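Local coordinates for putative thioesterase (Novosphingobium aromaticivorans, PDB 3CJY), which probably hydrolyses acyl-CoA thioesters through a double-hotdog fold and binds a calcium ion, at residues A[204-209]-A[252-257]; A[223-228]-A[235-240]; A[89-94]-A[101-106]. All blocks are in the same frame, centred on the assembly; numbering follows the deposited sequence. Where two conformers were deposited one is given.

Contacts 1, 2 and 3 are antiparallel strand pairings in a protein whose N- and C-terminal halves both belong to the hotdog superfamily. Contact 3 (89-94 with 101-106) is a hairpin of the N-terminal hotdog unit; the other two lie in the C-terminal one. Contacts 1 and 2 touch, their centres about 10 Å apart, because strand 233-241 lies next to strand 247-256; Gly236 N probably donates to Gln253 O at 2.9 Å. Contact 3 lies about 15 Å from contact 1 and 23 Å from contact 2, centre to centre. It is also the one near the calcium ion, about 10 Å from the side chain of Ala89. All three reach the second subunit.

Contact 1: A[204-209]-A[252-257]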
loop_
_atom_site.group_PDB
_atom_site.type_symbol
_atom_site.label_atom_id
_atom_site.label_comp_id
_atom_site.label_asym_id
_atom_site.label_seq_id
_atom_site.Cartn_x
_atom_site.Cartn_y
_atom_site.Cartn_z
ATOM N N SER A 204 -5.821 11.633 -5.523
ATOM C CA SER A 204 -5.113 10.676 -4.660
ATOM C C SER A 204 -4.834 11.223 -3.279
ATOM O O SER A 204 -4.397 12.372 -3.099
ATOM C CB SER A 204 -3.760 10.314 -5.277
ATOM O OG SER A 204 -3.902 10.062 -6.659
ATOM N N LEU A 205 -5.006 10.363 -2.288
ATOM C CA LEU A 205 -4.653 10.679 -0.915
ATOM C C LEU A 205 -3.208 10.262 -0.614
ATOM O O LEU A 205 -2.530 10.770 0.259
ATOM C CB LEU A 205 -5.560 9.918 0.075
ATOM C CG LEU A 205 -7.017 10.294 0.051
ATOM C CD1 LEU A 205 -7.667 9.518 1.188
ATOM C CD2 LEU A 205 -7.147 11.759 0.279
ATOM N N ASP A 206 -2.773 9.293 -1.377
ATOM C CA ASP A 206 -1.465 8.658 -1.205
ATOM C C ASP A 206 -1.094 7.870 -2.459
ATOM O O ASP A 206 -1.865 7.775 -3.412
ATOM C CB ASP A 206 -1.486 7.695 -0.040
ATOM C CG ASP A 206 -2.277 6.392 -0.354
ATOM O OD1 ASP A 206 -3.463 6.506 -0.673
ATOM O OD2 ASP A 206 -1.684 5.274 -0.277
ATOM N N ASN A 207 0.144 7.376 -2.440
ATOM C CA ASN A 207 0.699 6.464 -3.439
ATOM C C ASN A 207 1.529 5.407 -2.672
ATOM O O ASN A 207 2.278 5.726 -1.742
ATOM C CB ASN A 207 1.666 7.112 -4.449
ATOM C CG ASN A 207 1.007 7.643 -5.743
ATOM O OD1 ASN A 207 1.718 7.909 -6.737
ATOM N ND2 ASN A 207 -0.314 7.827 -5.739
ATOM N N SER A 208 1.370 4.159 -3.087
ATOM C CA SER A 208 2.164 3.036 -2.571
ATOM C C SER A 208 2.713 2.307 -3.773
ATOM O O SER A 208 2.008 2.116 -4.765
ATOM C CB SER A 208 1.307 2.084 -1.746
ATOM O OG SER A 208 2.066 0.996 -1.210
ATOM N N LEU A 209 3.977 1.896 -3.673
ATOM C CA LEU A 209 4.672 1.118 -4.762
ATOM C C LEU A 209 5.537 0.003 -4.157
ATOM O O LEU A 209 6.283 0.244 -3.187
ATOM C CB LEU A 209 5.551 2.029 -5.626
ATOM C CG LEU A 209 6.057 1.453 -6.936
ATOM C CD1 LEU A 209 4.914 1.308 -7.947
ATOM C CD2 LEU A 209 7.227 2.266 -7.510
ATOM N N ALA A 252 -0.812 0.875 -5.193
ATOM C CA ALA A 252 -2.164 1.119 -4.716
ATOM C C ALA A 252 -2.274 2.529 -4.204
ATOM O O ALA A 252 -1.290 3.186 -3.950
ATOM C CB ALA A 252 -2.513 0.145 -3.616
ATOM N N GLN A 253 -3.517 2.977 -4.079
ATOM C CA GLN A 253 -3.844 4.274 -3.488
ATOM C C GLN A 253 -5.316 4.366 -3.143
ATOM O O GLN A 253 -6.134 3.567 -3.592
ATOM C CB GLN A 253 -3.556 5.446 -4.414
ATOM C CG GLN A 253 -4.372 5.417 -5.725
ATOM C CD GLN A 253 -4.075 6.601 -6.616
ATOM O OE1 GLN A 253 -4.840 7.576 -6.629
ATOM N NE2 GLN A 253 -2.957 6.543 -7.335
ATOM N N SER A 254 -5.603 5.344 -2.301
ATOM C CA SER A 254 -6.961 5.742 -1.953
ATOM C C SER A 254 -7.167 7.098 -2.545
ATOM O O SER A 254 -6.210 7.850 -2.714
ATOM C CB SER A 254 -7.201 5.742 -0.450
ATOM O OG SER A 254 -7.048 4.425 0.037
ATOM N N LEU A 255 -8.405 7.400 -2.879
ATOM C CA LEU A 255 -8.752 8.646 -3.543
ATOM C C LEU A 255 -9.963 9.316 -2.948
ATOM O O LEU A 255 -10.896 8.661 -2.479
ATOM C CB LEU A 255 -9.046 8.376 -5.021
ATOM C CG LEU A 255 -8.054 7.624 -5.943
ATOM C CD1 LEU A 255 -8.437 6.164 -6.104
ATOM C CD2 LEU A 255 -8.000 8.281 -7.331
ATOM N N LEU A 256 -9.937 10.653 -2.990
ATOM C CA LEU A 256 -11.065 11.483 -2.543
ATOM C C LEU A 256 -11.888 11.733 -3.789
ATOM O O LEU A 256 -11.379 12.189 -4.834
ATOM C CB LEU A 256 -10.578 12.822 -1.977
ATOM C CG LEU A 256 -11.674 13.777 -1.497
ATOM C CD1 LEU A 256 -12.050 13.349 -0.129
ATOM C CD2 LEU A 256 -11.198 15.216 -1.489
ATOM N N LEU A 257 -13.159 11.396 -3.693
ATOM C CA LEU A 257 -14.072 11.517 -4.819
ATOM C C LEU A 257 -14.477 12.968 -5.059
ATOM O O LEU A 257 -14.711 13.730 -4.125
ATOM C CB LEU A 257 -15.351 10.673 -4.607
ATOM C CG LEU A 257 -15.203 9.142 -4.627
ATOM C CD1 LEU A 257 -16.587 8.470 -4.603
ATOM C CD2 LEU A 257 -14.426 8.675 -5.829
#
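An irregular antiparallel pairing joins 204-209 to 252-257 in the C-terminal hotdog unit, its register slipping by one residue between the bridges Ser204-Leu255 and Ser208-Ala252. The Ser208-Ala252 pair has bonds both ways, Ser208 N to Ala252 O at 3.0 Å and Ala252 N to Ser208 O at 3.1 Å. Beyond it a carboxylate replaces a backbone acceptor: Ser254 N meets Asp206 OD1 on its syn side at 2.9 Å, with CG of Asp206 set between its backbone N and carbonyl carbon (chi1 73°). Leu205 N closes on Ser254 O at 2.8 Å, almost straight at 174°. The Gln253 chain, extended beyond CG, brings its OE1 to Ser204 OG, which donates to it at 2.7 Å. The Gln253 amide lies beside that of Asn207, the planes 45° apart; the shared acceptor Asp186 OD1 explains how the two donors NE2 and ND2 can lie so close. Asn207 ND2 also donates to Asp206 O, at 2.8 Å. Arg210 of the second subunit forms a salt bridge with Asp206 OD2 and a hydrogen bond with Ser254 OG at the dimer interface. Strand 56-63 flanks 204-209, strand 233-241 flanks 252-257, and helix 188-196 packs on Ser204, Gln253 and Leu255.

Contact 2: A[223-228]-A[235-240]; sequences DMIIPS and QGQVTL
Gln235 OE1 is gripped twice, by Gln237 NE2 at 2.9 Å, in the carbonyl plane and on a lone pair, and by Thr250 OG1 of the second subunit, while Gln235 CG lies on the proline ring, 4.1 Å from Pro227 CG, and carries the amide past Ser228. A bend at chi2 of Gln237 (81°) folds its amide back along the strand, which also lays Gln237 OE1 against the same ring, 3.4 Å from Pro227 CG. Gln235 NE2 and Ser228 OG share Thr212 OG1 of the second subunit, and NE2 also bonds Arg210 O there.

Away from this polar end the hairpin is regular. Asp223 pairs with Thr239 through two backbone bonds of 2.9 Å, Asp223 N to Thr239 O and Thr239 N to Asp223 O, and Ile225 pairs with Gln237 in the same way. Between them, on the other face of the sheet, CG of Met224, a selenomethionine, lies alongside Val238 CG2 at 3.6 Å, beneath helices 188-196 and 178-185. Asp223 OD1 forms a salt bridge with Arg165 and its OD2 accepts from Trp241, so the carboxylate is held at both oxygens. Gln235 O is buried without a hydrogen-bond partner, against Pro227 CD at 3.3 Å and the CA-H of Ile226. The face of Gln235, Ser228 and Asp223 is polar and partly bonded across the dimer; that of Met224 and Val238 is apolar.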
loop_
_atom_site.group_PDB
_atom_site.type_symbol
_atom_site.label_atom_id
_atom_site.label_comp_id
_atom_site.label_asym_id
_atom_site.label_seq_id
_atom_site.Cartn_x
_atom_site.Cartn_y
_atom_site.Cartn_z
ATOM N N ASP A 223 -2.155 -2.587 -15.289
ATOM C CA ASP A 223 -3.299 -3.458 -15.009
ATOM C C ASP A 223 -3.950 -3.098 -13.679
ATOM O O ASP A 223 -3.462 -3.486 -12.630
ATOM C CB ASP A 223 -2.666 -4.882 -14.999
ATOM C CG ASP A 223 -3.652 -6.008 -14.800
ATOM O OD1 ASP A 223 -4.861 -5.791 -14.904
ATOM O OD2 ASP A 223 -3.152 -7.135 -14.539
HETATM N N MSE A 224 -5.064 -2.375 -13.775
HETATM C CA MSE A 224 -5.746 -1.708 -12.673
HETATM C C MSE A 224 -7.115 -2.187 -12.335
HETATM O O MSE A 224 -7.896 -2.644 -13.188
HETATM C CB MSE A 224 -5.867 -0.190 -13.009
HETATM C CG MSE A 224 -4.547 0.498 -13.259
HETATM SE SE MSE A 224 -4.558 2.342 -13.703
HETATM C CE MSE A 224 -5.182 2.130 -15.507
ATOM N N ILE A 225 -7.424 -2.085 -11.047
ATOM C CA ILE A 225 -8.771 -2.350 -10.576
ATOM C C ILE A 225 -9.166 -1.309 -9.534
ATOM O O ILE A 225 -8.350 -0.898 -8.687
ATOM C CB ILE A 225 -8.926 -3.824 -9.997
ATOM C CG1 ILE A 225 -10.377 -4.134 -9.671
ATOM C CG2 ILE A 225 -8.030 -3.982 -8.753
ATOM C CD1 ILE A 225 -10.682 -5.621 -9.446
ATOM N N ILE A 226 -10.424 -0.892 -9.589
ATOM C CA ILE A 226 -11.046 -0.076 -8.519
ATOM C C ILE A 226 -12.100 -1.013 -7.923
ATOM O O ILE A 226 -13.149 -1.254 -8.506
ATOM C CB ILE A 226 -11.774 1.195 -9.065
ATOM C CG1 ILE A 226 -10.831 2.068 -9.880
ATOM C CG2 ILE A 226 -12.341 1.949 -7.903
ATOM C CD1 ILE A 226 -9.633 2.622 -9.094
ATOM N N PRO A 227 -11.802 -1.624 -6.760
ATOM C CA PRO A 227 -12.721 -2.647 -6.301
ATOM C C PRO A 227 -13.935 -2.158 -5.508
ATOM O O PRO A 227 -14.966 -2.830 -5.458
ATOM C CB PRO A 227 -11.818 -3.518 -5.392
ATOM C CG PRO A 227 -10.886 -2.554 -4.812
ATOM C CD PRO A 227 -10.559 -1.609 -5.972
ATOM N N SER A 228 -13.804 -1.007 -4.903
ATOM C CA SER A 228 -14.815 -0.489 -4.024
ATOM C C SER A 228 -14.626 1.006 -3.660
ATOM O O SER A 228 -13.562 1.617 -3.822
ATOM C CB SER A 228 -14.808 -1.313 -2.741
ATOM O OG SER A 228 -13.548 -1.097 -2.115
ATOM N N GLN A 235 -10.706 3.285 -3.515
ATOM C CA GLN A 235 -9.360 2.710 -3.518
ATOM C C GLN A 235 -9.141 1.974 -4.822
ATOM O O GLN A 235 -10.066 1.595 -5.508
ATOM C CB GLN A 235 -9.154 1.773 -2.363
ATOM C CG GLN A 235 -10.144 0.604 -2.312
ATOM C CD GLN A 235 -9.729 -0.401 -1.267
ATOM O OE1 GLN A 235 -8.683 -1.011 -1.415
ATOM N NE2 GLN A 235 -10.503 -0.528 -0.179
ATOM N N GLY A 236 -7.866 1.836 -5.143
ATOM C CA GLY A 236 -7.420 1.137 -6.336
ATOM C C GLY A 236 -6.097 0.441 -6.115
ATOM O O GLY A 236 -5.282 0.821 -5.286
ATOM N N GLN A 237 -5.920 -0.591 -6.933
ATOM C CA GLN A 237 -4.714 -1.385 -6.997
ATOM C C GLN A 237 -4.295 -1.538 -8.456
ATOM O O GLN A 237 -5.131 -1.617 -9.383
ATOM C CB GLN A 237 -4.960 -2.757 -6.401
ATOM C CG GLN A 237 -5.176 -2.723 -4.871
ATOM C CD GLN A 237 -6.562 -2.345 -4.473
ATOM O OE1 GLN A 237 -7.502 -2.842 -5.052
ATOM N NE2 GLN A 237 -6.699 -1.483 -3.458
ATOM N N VAL A 238 -2.994 -1.638 -8.608
ATOM C CA VAL A 238 -2.344 -1.755 -9.949
ATOM C C VAL A 238 -1.169 -2.715 -9.934
ATOM O O VAL A 238 -0.443 -2.819 -8.934
ATOM C CB VAL A 238 -1.865 -0.377 -10.489
ATOM C CG1 VAL A 238 -0.850 0.295 -9.531
ATOM C CG2 VAL A 238 -1.314 -0.476 -11.898
ATOM N N THR A 239 -1.057 -3.474 -11.018
ATOM C CA THR A 239 0.104 -4.334 -11.277
ATOM C C THR A 239 0.682 -3.821 -12.589
ATOM O O THR A 239 -0.058 -3.527 -13.545
ATOM C CB THR A 239 -0.259 -5.820 -11.394
ATOM O OG1 THR A 239 -0.889 -6.281 -10.196
ATOM C CG2 THR A 239 0.969 -6.692 -11.672
ATOM N N LEU A 240 1.995 -3.654 -12.562
ATOM C CA LEU A 240 2.795 -3.225 -13.696
ATOM C C LEU A 240 3.613 -4.404 -14.209
ATOM O O LEU A 240 4.464 -4.982 -13.498
ATOM C CB LEU A 240 3.696 -2.061 -13.310
ATOM C CG LEU A 240 2.979 -0.814 -12.768
ATOM C CD1 LEU A 240 4.028 0.249 -12.355
ATOM C CD2 LEU A 240 2.026 -0.237 -13.819
#

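Contact 3: A[89-94]-A[101-106]; sequences ARVAGT and FHSGIS
Ser103 and Phe101 both turn their first side-chain bond between the backbone N and the carbonyl carbon (chi1 63° and 68°), which carries the serine hydroxyl back to Val91 and swings the phenylalanine ring across to Gly93. Ser103 OG donates to Val91 O at 3.0 Å, in the carbonyl plane and on a lone pair. The same oxygen receives a weak, bent bond from Ser103 N, so the hydroxyl supplements a poor backbone contact. OG also presses on the valine, 3.3 Å from Val91 CB.

The Phe101 ring covers the glycine: Gly93 CA sits over one face, 3.8 Å from the ring centroid and 15° off the normal, a CH-pi contact. Having no side chain, Gly93 leaves room for the ring to lie close over its backbone. Val91 O approaches the ring at its edge. Gly93 N donates to Phe101 O at 2.9 Å from above the carbonyl plane, while the return bond from Phe101 N is weak. At the far end Ala89 and Ile105 bond in both directions, each at 2.9 Å from N to O, and Val91 CG2 meets Ile105 CD1 at 3.9 Å.

On the other face Arg90 and His102 project beyond the sheet; Arg90 NH2 forms a salt bridge with Glu78, and each of the two side chains packs against the other's counterpart in the second subunit. The apolar face built by Val91, Phe101 and Ile105 rests on helix 37-52, the central hotdog helix of this unit. Strand 72-79 flanks 89-94 and strand 56-63 flanks 101-106.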
loop_
_atom_site.group_PDB
_atom_site.type_symbol
_atom_site.label_atom_id
_atom_site.label_comp_id
_atom_site.label_asym_id
_atom_site.label_seq_id
_atom_site.Cartn_x
_atom_site.Cartn_y
_atom_site.Cartn_z
ATOM N N ALA A 89 14.254 4.718 5.029
ATOM C CA ALA A 89 14.358 6.176 4.979
ATOM C C ALA A 89 12.981 6.793 4.961
ATOM O O ALA A 89 11.994 6.113 4.710
ATOM C CB ALA A 89 15.056 6.588 3.710
ATOM N N ARG A 90 12.960 8.068 5.316
ATOM C CA ARG A 90 11.796 8.920 5.168
ATOM C C ARG A 90 12.185 10.113 4.288
ATOM O O ARG A 90 13.285 10.646 4.414
ATOM C CB ARG A 90 11.337 9.433 6.511
ATOM C CG ARG A 90 10.759 8.364 7.361
ATOM C CD ARG A 90 9.900 8.977 8.459
ATOM N NE ARG A 90 10.723 9.708 9.392
ATOM C CZ ARG A 90 10.386 9.866 10.669
ATOM N NH1 ARG A 90 9.260 9.322 11.129
ATOM N NH2 ARG A 90 11.192 10.529 11.488
ATOM N N VAL A 91 11.269 10.528 3.436
ATOM C CA VAL A 91 11.456 11.644 2.536
ATOM C C VAL A 91 10.306 12.610 2.642
ATOM O O VAL A 91 9.176 12.259 2.435
ATOM C CB VAL A 91 11.585 11.230 1.053
ATOM C CG1 VAL A 91 11.830 12.483 0.179
ATOM C CG2 VAL A 91 12.711 10.173 0.851
ATOM N N ALA A 92 10.649 13.851 2.948
ATOM C CA ALA A 92 9.678 14.915 3.042
ATOM C C ALA A 92 9.830 15.831 1.838
ATOM O O ALA A 92 10.953 16.264 1.480
ATOM C CB ALA A 92 9.879 15.741 4.337
ATOM N N GLY A 93 8.685 16.168 1.271
ATOM C CA GLY A 93 8.616 17.144 0.201
ATOM C C GLY A 93 7.984 18.405 0.734
ATOM O O GLY A 93 6.969 18.383 1.457
ATOM N N THR A 94 8.637 19.516 0.438
ATOM C CA THR A 94 8.183 20.832 0.878
ATOM C C THR A 94 8.370 21.844 -0.219
ATOM O O THR A 94 9.297 21.749 -1.022
ATOM C CB THR A 94 8.985 21.365 2.118
ATOM O OG1 THR A 94 10.377 21.301 1.820
ATOM C CG2 THR A 94 8.729 20.557 3.333
ATOM N N PHE A 101 4.184 16.553 0.962
ATOM C CA PHE A 101 4.120 15.091 1.106
ATOM C C PHE A 101 5.185 14.572 2.057
ATOM O O PHE A 101 6.151 15.238 2.321
ATOM C CB PHE A 101 4.163 14.322 -0.264
ATOM C CG PHE A 101 5.481 14.401 -1.002
ATOM C CD1 PHE A 101 6.584 13.698 -0.576
ATOM C CD2 PHE A 101 5.587 15.137 -2.155
ATOM C CE1 PHE A 101 7.777 13.780 -1.266
ATOM C CE2 PHE A 101 6.787 15.244 -2.821
ATOM C CZ PHE A 101 7.865 14.550 -2.379
ATOM N N HIS A 102 4.924 13.395 2.620
ATOM C CA HIS A 102 5.903 12.675 3.423
ATOM C C HIS A 102 5.805 11.206 3.041
ATOM O O HIS A 102 4.752 10.697 2.637
ATOM C CB HIS A 102 5.756 12.908 4.922
ATOM C CG HIS A 102 4.513 12.305 5.499
ATOM N ND1 HIS A 102 4.497 11.040 6.068
ATOM C CD2 HIS A 102 3.255 12.791 5.614
ATOM C CE1 HIS A 102 3.266 10.774 6.480
ATOM N NE2 HIS A 102 2.498 11.818 6.223
ATOM N N SER A 103 6.911 10.496 3.200
ATOM C CA SER A 103 6.986 9.105 2.766
ATOM C C SER A 103 7.921 8.256 3.589
ATOM O O SER A 103 8.819 8.743 4.252
ATOM C CB SER A 103 7.442 9.047 1.318
ATOM O OG SER A 103 8.727 9.579 1.244
ATOM N N GLY A 104 7.674 6.965 3.484
ATOM C CA GLY A 104 8.492 5.918 4.104
ATOM C C GLY A 104 8.875 4.932 3.023
ATOM O O GLY A 104 8.039 4.476 2.257
ATOM N N ILE A 105 10.150 4.649 2.939
ATOM C CA ILE A 105 10.744 3.829 1.893
ATOM C C ILE A 105 11.734 2.803 2.455
ATOM O O ILE A 105 12.527 3.107 3.364
ATOM C CB ILE A 105 11.517 4.757 0.902
ATOM C CG1 ILE A 105 10.573 5.824 0.312
ATOM C CG2 ILE A 105 12.191 3.940 -0.225
ATOM C CD1 ILE A 105 11.232 6.868 -0.503
ATOM N N SER A 106 11.622 1.574 1.956
ATOM C CA SER A 106 12.533 0.483 2.303
ATOM C C SER A 106 13.405 0.228 1.091
ATOM O O SER A 106 12.923 0.230 -0.033
ATOM C CB SER A 106 11.797 -0.828 2.609
ATOM O OG SER A 106 10.895 -0.636 3.656
#